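Local coordinates for allantoicase (Saccharomyces cerevisiae, PDB 1O59), which hydrolyses allantoate to (S)-ureidoglycolate and urea, a step of allantoin degradation that lets yeast use purines as a secondary nitrogen source, at residues R250-L264 / R333-G345. Residues are numbered along the deposited sequence; the frame is centred on the assembly and turned at random.
Sequences RSRQPGHTDWAVIQL and RVSHVKLTIIPDG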
ATOM      1  N   ARG A 250     -14.900  15.481 -10.676  1.00 65.71           N
ATOM      2  CA  ARG A 250     -15.608  15.949 -11.858  1.00 64.07           C
ATOM      3  C   ARG A 250     -14.869  17.201 -12.397  1.00 63.61           C
ATOM      4  O   ARG A 250     -14.790  18.224 -11.720  1.00 62.61           O
ATOM      5  CB  ARG A 250     -17.062  16.240 -11.506  1.00 63.86           C
ATOM      6  CG  ARG A 250     -18.029  16.093 -12.652  1.00 62.97           C
ATOM      7  CD  ARG A 250     -19.434  16.519 -12.285  1.00 63.35           C
ATOM      8  NE  ARG A 250     -20.080  15.549 -11.400  1.00 62.21           N
ATOM      9  CZ  ARG A 250     -21.269  14.971 -11.611  1.00 62.41           C
ATOM     10  NH1 ARG A 250     -22.019  15.253 -12.676  1.00 60.44           N
ATOM     11  NH2 ARG A 250     -21.731  14.104 -10.718  1.00 64.44           N
ATOM     12  N   SER A 251     -14.292  17.060 -13.598  1.00 63.48           N
ATOM     13  CA  SER A 251     -13.596  18.119 -14.324  1.00 63.35           C
ATOM     14  C   SER A 251     -14.475  18.778 -15.393  1.00 63.35           C
ATOM     15  O   SER A 251     -15.462  18.208 -15.830  1.00 63.02           O
ATOM     16  CB  SER A 251     -12.390  17.532 -15.032  1.00 63.51           C
ATOM     17  OG  SER A 251     -12.780  16.905 -16.248  1.00 63.26           O
ATOM     18  N   ARG A 252     -14.084  19.967 -15.842  1.00 63.41           N
ATOM     19  CA  ARG A 252     -14.916  20.732 -16.767  1.00 63.75           C
ATOM     20  C   ARG A 252     -14.209  21.236 -17.995  1.00 64.70           C
ATOM     21  O   ARG A 252     -14.866  21.560 -18.981  1.00 64.06           O
ATOM     22  CB  ARG A 252     -15.521  21.933 -16.057  1.00 63.26           C
ATOM     23  CG  ARG A 252     -16.403  21.582 -14.885  1.00 63.01           C
ATOM     24  CD  ARG A 252     -17.608  20.713 -15.221  1.00 62.13           C
ATOM     25  NE  ARG A 252     -18.537  20.648 -14.102  1.00 62.46           N
ATOM     26  CZ  ARG A 252     -19.556  19.795 -14.000  1.00 60.96           C
ATOM     27  NH1 ARG A 252     -19.792  18.887 -14.936  1.00 59.17           N
ATOM     28  NH2 ARG A 252     -20.348  19.862 -12.941  1.00 60.92           N
ATOM     29  N   GLN A 253     -12.880  21.332 -17.923  1.00 65.84           N
ATOM     30  CA  GLN A 253     -12.087  21.863 -19.015  1.00 66.86           C
ATOM     31  C   GLN A 253     -12.172  20.879 -20.179  1.00 66.09           C
ATOM     32  O   GLN A 253     -11.990  19.679 -19.994  1.00 65.24           O
ATOM     33  CB  GLN A 253     -10.607  22.090 -18.623  1.00 68.01           C
ATOM     34  CG  GLN A 253     -10.355  22.549 -17.165  1.00 71.79           C
ATOM     35  CD  GLN A 253     -10.069  21.366 -16.192  1.00 77.00           C
ATOM     36  OE1 GLN A 253     -10.999  20.645 -15.748  1.00 78.31           O
ATOM     37  NE2 GLN A 253      -8.778  21.178 -15.859  1.00 80.95           N
ATOM     38  N   PRO A 254     -12.470  21.392 -21.367  1.00 65.90           N
ATOM     39  CA  PRO A 254     -12.461  20.580 -22.583  1.00 65.66           C
ATOM     40  C   PRO A 254     -11.112  19.924 -22.788  1.00 65.04           C
ATOM     41  O   PRO A 254     -10.081  20.559 -22.579  1.00 65.04           O
ATOM     42  CB  PRO A 254     -12.704  21.606 -23.699  1.00 66.12           C
ATOM     43  CG  PRO A 254     -13.331  22.766 -23.036  1.00 66.43           C
ATOM     44  CD  PRO A 254     -12.829  22.795 -21.632  1.00 65.91           C
ATOM     45  N   GLY A 255     -11.119  18.657 -23.181  1.00 64.79           N
ATOM     46  CA  GLY A 255      -9.876  17.906 -23.396  1.00 64.56           C
ATOM     47  C   GLY A 255      -9.178  17.440 -22.129  1.00 64.25           C
ATOM     48  O   GLY A 255      -8.089  16.868 -22.189  1.00 63.72           O
ATOM     49  N   HIS A 256      -9.810  17.664 -20.982  1.00 64.26           N
ATOM     50  CA  HIS A 256      -9.299  17.154 -19.721  1.00 64.18           C
ATOM     51  C   HIS A 256      -9.175  15.621 -19.747  1.00 64.81           C
ATOM     52  O   HIS A 256     -10.051  14.914 -20.279  1.00 63.29           O
ATOM     53  CB  HIS A 256     -10.200  17.568 -18.548  1.00 63.54           C
ATOM     54  CG  HIS A 256      -9.656  17.169 -17.215  1.00 62.68           C
ATOM     55  ND1 HIS A 256      -8.873  18.003 -16.448  1.00 62.69           N
ATOM     56  CD2 HIS A 256      -9.760  16.009 -16.526  1.00 63.70           C
ATOM     57  CE1 HIS A 256      -8.520  17.373 -15.339  1.00 65.19           C
ATOM     58  NE2 HIS A 256      -9.044  16.157 -15.364  1.00 65.34           N
ATOM     59  N   THR A 257      -8.058  15.139 -19.198  1.00 65.36           N
ATOM     60  CA  THR A 257      -7.938  13.743 -18.806  1.00 66.14           C
ATOM     61  C   THR A 257      -7.321  13.594 -17.427  1.00 66.36           C
ATOM     62  O   THR A 257      -6.713  14.501 -16.873  1.00 66.43           O
ATOM     63  CB  THR A 257      -7.052  12.953 -19.777  1.00 66.23           C
ATOM     64  OG1 THR A 257      -5.714  13.455 -19.723  1.00 67.43           O
ATOM     65  CG2 THR A 257      -7.478  13.142 -21.219  1.00 66.65           C
ATOM     66  N   ASP A 258      -7.485  12.396 -16.894  1.00 66.80           N
ATOM     67  CA  ASP A 258      -6.775  11.976 -15.713  1.00 66.60           C
ATOM     68  C   ASP A 258      -5.933  10.757 -16.090  1.00 66.09           C
ATOM     69  O   ASP A 258      -6.188  10.082 -17.094  1.00 66.24           O
ATOM     70  CB  ASP A 258      -7.769  11.716 -14.570  1.00 66.28           C
ATOM     71  CG  ASP A 258      -8.161  13.013 -13.855  1.00 67.36           C
ATOM     72  OD1 ASP A 258      -7.219  13.781 -13.471  1.00 66.43           O
ATOM     73  OD2 ASP A 258      -9.363  13.361 -13.665  1.00 64.57           O
ATOM     74  N   TRP A 259      -4.898  10.511 -15.312  1.00 65.35           N
ATOM     75  CA  TRP A 259      -3.993   9.445 -15.635  1.00 65.35           C
ATOM     76  C   TRP A 259      -3.237   8.950 -14.427  1.00 65.35           C
ATOM     77  O   TRP A 259      -3.092   9.647 -13.413  1.00 65.78           O
ATOM     78  CB  TRP A 259      -3.016   9.879 -16.731  1.00 64.67           C
ATOM     79  CG  TRP A 259      -2.345  11.198 -16.469  1.00 64.75           C
ATOM     80  CD1 TRP A 259      -2.694  12.439 -16.981  1.00 64.39           C
ATOM     81  CD2 TRP A 259      -1.175  11.415 -15.671  1.00 64.85           C
ATOM     82  NE1 TRP A 259      -1.805  13.400 -16.548  1.00 63.51           N
ATOM     83  CE2 TRP A 259      -0.867  12.810 -15.741  1.00 64.26           C
ATOM     84  CE3 TRP A 259      -0.353  10.577 -14.893  1.00 63.88           C
ATOM     85  CZ2 TRP A 259       0.194  13.376 -15.044  1.00 63.48           C
ATOM     86  CZ3 TRP A 259       0.702  11.130 -14.220  1.00 64.04           C
ATOM     87  CH2 TRP A 259       0.974  12.530 -14.301  1.00 64.27           C
ATOM     88  N   ALA A 260      -2.717   7.749 -14.596  1.00 65.64           N
ATOM     89  CA  ALA A 260      -1.985   7.055 -13.573  1.00 65.84           C
ATOM     90  C   ALA A 260      -0.880   6.288 -14.259  1.00 65.65           C
ATOM     91  O   ALA A 260      -1.141   5.555 -15.201  1.00 65.64           O
ATOM     92  CB  ALA A 260      -2.920   6.103 -12.830  1.00 66.18           C
ATOM     93  N   VAL A 261       0.355   6.488 -13.802  1.00 65.98           N
ATOM     94  CA  VAL A 261       1.503   5.712 -14.272  1.00 65.56           C
ATOM     95  C   VAL A 261       1.838   4.574 -13.311  1.00 65.95           C
ATOM     96  O   VAL A 261       1.991   4.765 -12.101  1.00 63.61           O
ATOM     97  CB  VAL A 261       2.759   6.554 -14.459  1.00 65.20           C
ATOM     98  CG1 VAL A 261       3.920   5.673 -14.889  1.00 65.51           C
ATOM     99  CG2 VAL A 261       2.535   7.643 -15.500  1.00 65.59           C
ATOM    100  N   ILE A 262       1.987   3.378 -13.891  1.00 66.49           N
ATOM    101  CA  ILE A 262       2.286   2.199 -13.107  1.00 66.69           C
ATOM    102  C   ILE A 262       3.585   1.553 -13.551  1.00 65.86           C
ATOM    103  O   ILE A 262       3.754   1.270 -14.723  1.00 66.19           O
ATOM    104  CB  ILE A 262       1.089   1.256 -13.176  1.00 67.11           C
ATOM    105  CG1 ILE A 262      -0.047   1.857 -12.327  1.00 68.21           C
ATOM    106  CG2 ILE A 262       1.439  -0.143 -12.651  1.00 68.08           C
ATOM    107  CD1 ILE A 262      -1.322   1.849 -13.062  1.00 71.39           C
ATOM    108  N   GLN A 263       4.521   1.377 -12.614  1.00 64.65           N
ATOM    109  CA  GLN A 263       5.673   0.549 -12.876  1.00 64.29           C
ATOM    110  C   GLN A 263       5.269  -0.901 -12.681  1.00 63.33           C
ATOM    111  O   GLN A 263       4.781  -1.279 -11.618  1.00 62.13           O
ATOM    112  CB  GLN A 263       6.828   0.880 -11.943  1.00 64.48           C
ATOM    113  CG  GLN A 263       8.100   0.127 -12.295  1.00 65.82           C
ATOM    114  CD  GLN A 263       9.352   0.770 -11.761  1.00 65.52           C
ATOM    115  OE1 GLN A 263       9.475   1.967 -11.748  1.00 69.69           O
ATOM    116  NE2 GLN A 263      10.283  -0.029 -11.349  1.00 67.34           N
ATOM    117  N   LEU A 264       5.471  -1.691 -13.729  1.00 62.92           N
ATOM    118  CA  LEU A 264       5.207  -3.114 -13.724  1.00 63.16           C
ATOM    119  C   LEU A 264       6.224  -3.829 -12.855  1.00 63.43           C
ATOM    120  O   LEU A 264       7.324  -3.322 -12.612  1.00 63.34           O
ATOM    121  CB  LEU A 264       5.287  -3.669 -15.147  1.00 63.35           C
ATOM    122  CG  LEU A 264       4.347  -3.068 -16.213  1.00 64.01           C
ATOM    123  CD1 LEU A 264       4.541  -3.768 -17.590  1.00 64.57           C
ATOM    124  CD2 LEU A 264       2.886  -3.135 -15.766  1.00 62.99           C
ATOM    125  N   ARG A 333       8.295  -4.874 -25.183  1.00 68.73           N
ATOM    126  CA  ARG A 333       9.080  -4.655 -23.985  1.00 69.62           C
ATOM    127  C   ARG A 333       8.765  -3.311 -23.365  1.00 68.81           C
ATOM    128  O   ARG A 333       9.212  -2.279 -23.843  1.00 68.57           O
ATOM    129  CB  ARG A 333      10.563  -4.768 -24.283  1.00 70.66           C
ATOM    130  CG  ARG A 333      11.049  -6.212 -24.468  1.00 74.12           C
ATOM    131  CD  ARG A 333      10.950  -6.746 -25.903  1.00 79.04           C
ATOM    132  NE  ARG A 333      11.017  -8.210 -25.968  1.00 79.67           N
ATOM    133  CZ  ARG A 333      12.124  -8.940 -25.794  1.00 82.98           C
ATOM    134  NH1 ARG A 333      13.285  -8.352 -25.517  1.00 84.94           N
ATOM    135  NH2 ARG A 333      12.072 -10.274 -25.888  1.00 83.03           N
ATOM    136  N   VAL A 334       7.979  -3.337 -22.291  1.00 68.21           N
ATOM    137  CA  VAL A 334       7.619  -2.120 -21.580  1.00 67.50           C
ATOM    138  C   VAL A 334       7.814  -2.332 -20.092  1.00 66.64           C
ATOM    139  O   VAL A 334       7.660  -3.429 -19.592  1.00 66.67           O
ATOM    140  CB  VAL A 334       6.166  -1.651 -21.888  1.00 67.54           C
ATOM    141  CG1 VAL A 334       6.005  -1.335 -23.385  1.00 68.03           C
ATOM    142  CG2 VAL A 334       5.152  -2.658 -21.463  1.00 67.57           C
ATOM    143  N   SER A 335       8.160  -1.251 -19.409  1.00 65.93           N
ATOM    144  CA  SER A 335       8.474  -1.245 -17.992  1.00 65.16           C
ATOM    145  C   SER A 335       7.381  -0.580 -17.176  1.00 64.63           C
ATOM    146  O   SER A 335       7.254  -0.836 -15.980  1.00 63.40           O
ATOM    147  CB  SER A 335       9.772  -0.462 -17.782  1.00 65.18           C
ATOM    148  OG  SER A 335       9.650   0.837 -18.334  1.00 64.36           O
ATOM    149  N   HIS A 336       6.656   0.323 -17.831  1.00 64.78           N
ATOM    150  CA  HIS A 336       5.600   1.124 -17.225  1.00 64.73           C
ATOM    151  C   HIS A 336       4.397   1.125 -18.132  1.00 65.09           C
ATOM    152  O   HIS A 336       4.538   0.954 -19.350  1.00 65.52           O
ATOM    153  CB  HIS A 336       6.078   2.560 -17.063  1.00 64.76           C
ATOM    154  CG  HIS A 336       7.221   2.699 -16.114  1.00 63.40           C
ATOM    155  ND1 HIS A 336       8.486   2.289 -16.429  1.00 62.71           N
ATOM    156  CD2 HIS A 336       7.273   3.149 -14.838  1.00 64.18           C
ATOM    157  CE1 HIS A 336       9.284   2.507 -15.397  1.00 64.64           C
ATOM    158  NE2 HIS A 336       8.569   3.025 -14.416  1.00 62.95           N
ATOM    159  N   VAL A 337       3.217   1.286 -17.535  1.00 64.91           N
ATOM    160  CA  VAL A 337       1.998   1.562 -18.281  1.00 64.45           C
ATOM    161  C   VAL A 337       1.347   2.849 -17.765  1.00 64.08           C
ATOM    162  O   VAL A 337       1.507   3.231 -16.619  1.00 63.33           O
ATOM    163  CB  VAL A 337       0.986   0.374 -18.251  1.00 64.88           C
ATOM    164  CG1 VAL A 337       1.609  -0.874 -18.845  1.00 64.23           C
ATOM    165  CG2 VAL A 337       0.462   0.088 -16.840  1.00 66.07           C
ATOM    166  N   LYS A 338       0.631   3.534 -18.644  1.00 64.37           N
ATOM    167  CA  LYS A 338      -0.100   4.749 -18.272  1.00 64.29           C
ATOM    168  C   LYS A 338      -1.542   4.477 -18.603  1.00 64.25           C
ATOM    169  O   LYS A 338      -1.859   4.120 -19.715  1.00 63.33           O
ATOM    170  CB  LYS A 338       0.446   5.983 -19.040  1.00 63.75           C
ATOM    171  CG  LYS A 338      -0.291   7.307 -18.790  1.00 63.86           C
ATOM    172  CD  LYS A 338       0.551   8.601 -19.188  1.00 63.48           C
ATOM    173  CE  LYS A 338       0.754   8.805 -20.674  1.00 61.53           C
ATOM    174  NZ  LYS A 338       1.974   9.620 -20.973  1.00 61.26           N
ATOM    175  N   LEU A 339      -2.409   4.621 -17.613  1.00 65.45           N
ATOM    176  CA  LEU A 339      -3.842   4.473 -17.807  1.00 65.90           C
ATOM    177  C   LEU A 339      -4.384   5.881 -17.824  1.00 65.65           C
ATOM    178  O   LEU A 339      -4.059   6.666 -16.960  1.00 65.95           O
ATOM    179  CB  LEU A 339      -4.471   3.652 -16.665  1.00 66.05           C
ATOM    180  CG  LEU A 339      -6.001   3.769 -16.503  1.00 66.53           C
ATOM    181  CD1 LEU A 339      -6.766   3.181 -17.718  1.00 66.42           C
ATOM    182  CD2 LEU A 339      -6.456   3.098 -15.176  1.00 67.00           C
ATOM    183  N   THR A 340      -5.180   6.196 -18.830  1.00 65.67           N
ATOM    184  CA  THR A 340      -5.706   7.526 -19.023  1.00 65.47           C
ATOM    185  C   THR A 340      -7.199   7.339 -19.011  1.00 65.38           C
ATOM    186  O   THR A 340      -7.719   6.434 -19.692  1.00 65.49           O
ATOM    187  CB  THR A 340      -5.238   8.126 -20.365  1.00 65.99           C
ATOM    188  OG1 THR A 340      -3.794   8.277 -20.406  1.00 66.37           O
ATOM    189  CG2 THR A 340      -5.766   9.553 -20.553  1.00 65.41           C
ATOM    190  N   ILE A 341      -7.875   8.132 -18.179  1.00 65.25           N
ATOM    191  CA  ILE A 341      -9.342   8.102 -18.078  1.00 65.41           C
ATOM    192  C   ILE A 341      -9.855   9.451 -18.565  1.00 65.27           C
ATOM    193  O   ILE A 341      -9.209  10.493 -18.334  1.00 65.40           O
ATOM    194  CB  ILE A 341      -9.838   7.755 -16.645  1.00 65.96           C
ATOM    195  CG1 ILE A 341      -9.455   8.814 -15.595  1.00 65.08           C
ATOM    196  CG2 ILE A 341      -9.301   6.387 -16.210  1.00 67.45           C
ATOM    197  CD1 ILE A 341      -9.911   8.456 -14.184  1.00 64.32           C
ATOM    198  N   ILE A 342     -10.969   9.420 -19.290  1.00 64.35           N
ATOM    199  CA  ILE A 342     -11.396  10.576 -20.044  1.00 64.43           C
ATOM    200  C   ILE A 342     -12.858  10.828 -19.764  1.00 63.75           C
ATOM    201  O   ILE A 342     -13.660   9.916 -19.891  1.00 62.98           O
ATOM    202  CB  ILE A 342     -11.177  10.347 -21.539  1.00 64.62           C
ATOM    203  CG1 ILE A 342      -9.699  10.231 -21.840  1.00 67.04           C
ATOM    204  CG2 ILE A 342     -11.720  11.485 -22.345  1.00 64.04           C
ATOM    205  CD1 ILE A 342      -9.419   9.297 -22.976  1.00 69.56           C
ATOM    206  N   PRO A 343     -13.214  12.062 -19.406  1.00 62.79           N
ATOM    207  CA  PRO A 343     -12.290  13.111 -18.936  1.00 62.63           C
ATOM    208  C   PRO A 343     -11.802  12.938 -17.470  1.00 63.05           C
ATOM    209  O   PRO A 343     -10.844  13.573 -17.038  1.00 62.62           O
ATOM    210  CB  PRO A 343     -13.148  14.370 -19.054  1.00 62.46           C
ATOM    211  CG  PRO A 343     -14.548  13.870 -18.735  1.00 62.14           C
ATOM    212  CD  PRO A 343     -14.632  12.456 -19.257  1.00 61.78           C
ATOM    213  N   ASP A 344     -12.478  12.061 -16.736  1.00 63.67           N
ATOM    214  CA  ASP A 344     -12.269  11.825 -15.309  1.00 63.42           C
ATOM    215  C   ASP A 344     -13.146  10.622 -14.930  1.00 64.28           C
ATOM    216  O   ASP A 344     -13.811  10.008 -15.795  1.00 64.16           O
ATOM    217  CB  ASP A 344     -12.667  13.066 -14.486  1.00 62.94           C
ATOM    218  CG  ASP A 344     -14.024  13.668 -14.899  1.00 62.69           C
ATOM    219  OD1 ASP A 344     -15.054  12.984 -14.754  1.00 58.29           O
ATOM    220  OD2 ASP A 344     -14.160  14.852 -15.322  1.00 61.81           O
ATOM    221  N   GLY A 345     -13.158  10.296 -13.641  1.00 65.05           N
ATOM    222  CA  GLY A 345     -14.017   9.235 -13.113  1.00 65.33           C
ATOM    223  C   GLY A 345     -13.269   8.279 -12.217  1.00 65.54           C
ATOM    224  O   GLY A 345     -12.247   8.620 -11.634  1.00 64.99           O
TER
HETATM  225  O   HOH W   1     -16.573  15.774 -16.055  1.00 40.19           O
HETATM  226  O   HOH W   2       9.113  -2.530 -14.662  1.00 46.68           O
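Ile262 lays its CB against Val337 CG2 at 3.9 Å, and next to this pair Leu264 crosses Val337 at about a right angle, its CD2 4.0 Å from Val337 CG1. The other branch of Leu264, CD1, reaches Val334. Ala260, Leu339 and Ile341 continue this buried face, where all three meet Trp246. Strands 258-263 and 336-342 run antiparallel, held by paired backbone bonds at Asp258-Ile341, Ala260-Leu339 and Ile262-Val337. On the other face His336 crosses Gln263, ring and amide planes 68° apart; the bond from His336 NE2 to Gln263 OE1 is weak, and Lys33 also holds that oxygen. Ser335 OG meets His336 ND1 in the ring plane at 2.7 Å, which helps hold the ring's rotation, while Ser335 and His336 together form a classic beta bulge opposite Cys294.

At the polar end, Asp344 OD2 takes two bonds from Ser251: OG at 2.6 Å on the anti lone pair, and the backbone N at 2.8 Å from above the carboxylate plane. With chi1 at 46°, Asp344 CG sits between its own N and carbonyl carbon, turning the carboxylate to Ser251. A water links the same oxygen to Ser251 O. An asparagine here would probably weaken this grip by removing the negative charge, and if its NH2 faced Ser251, the backbone N would be left without its acceptor. Ser251 CB in turn covers one face of the His256 ring. The two strands are neighbours within a five-stranded antiparallel sheet of the second allantoicase repeat, strand 336-342 at its centre, an all-beta architecture consistent with the jelly-roll fold of this family.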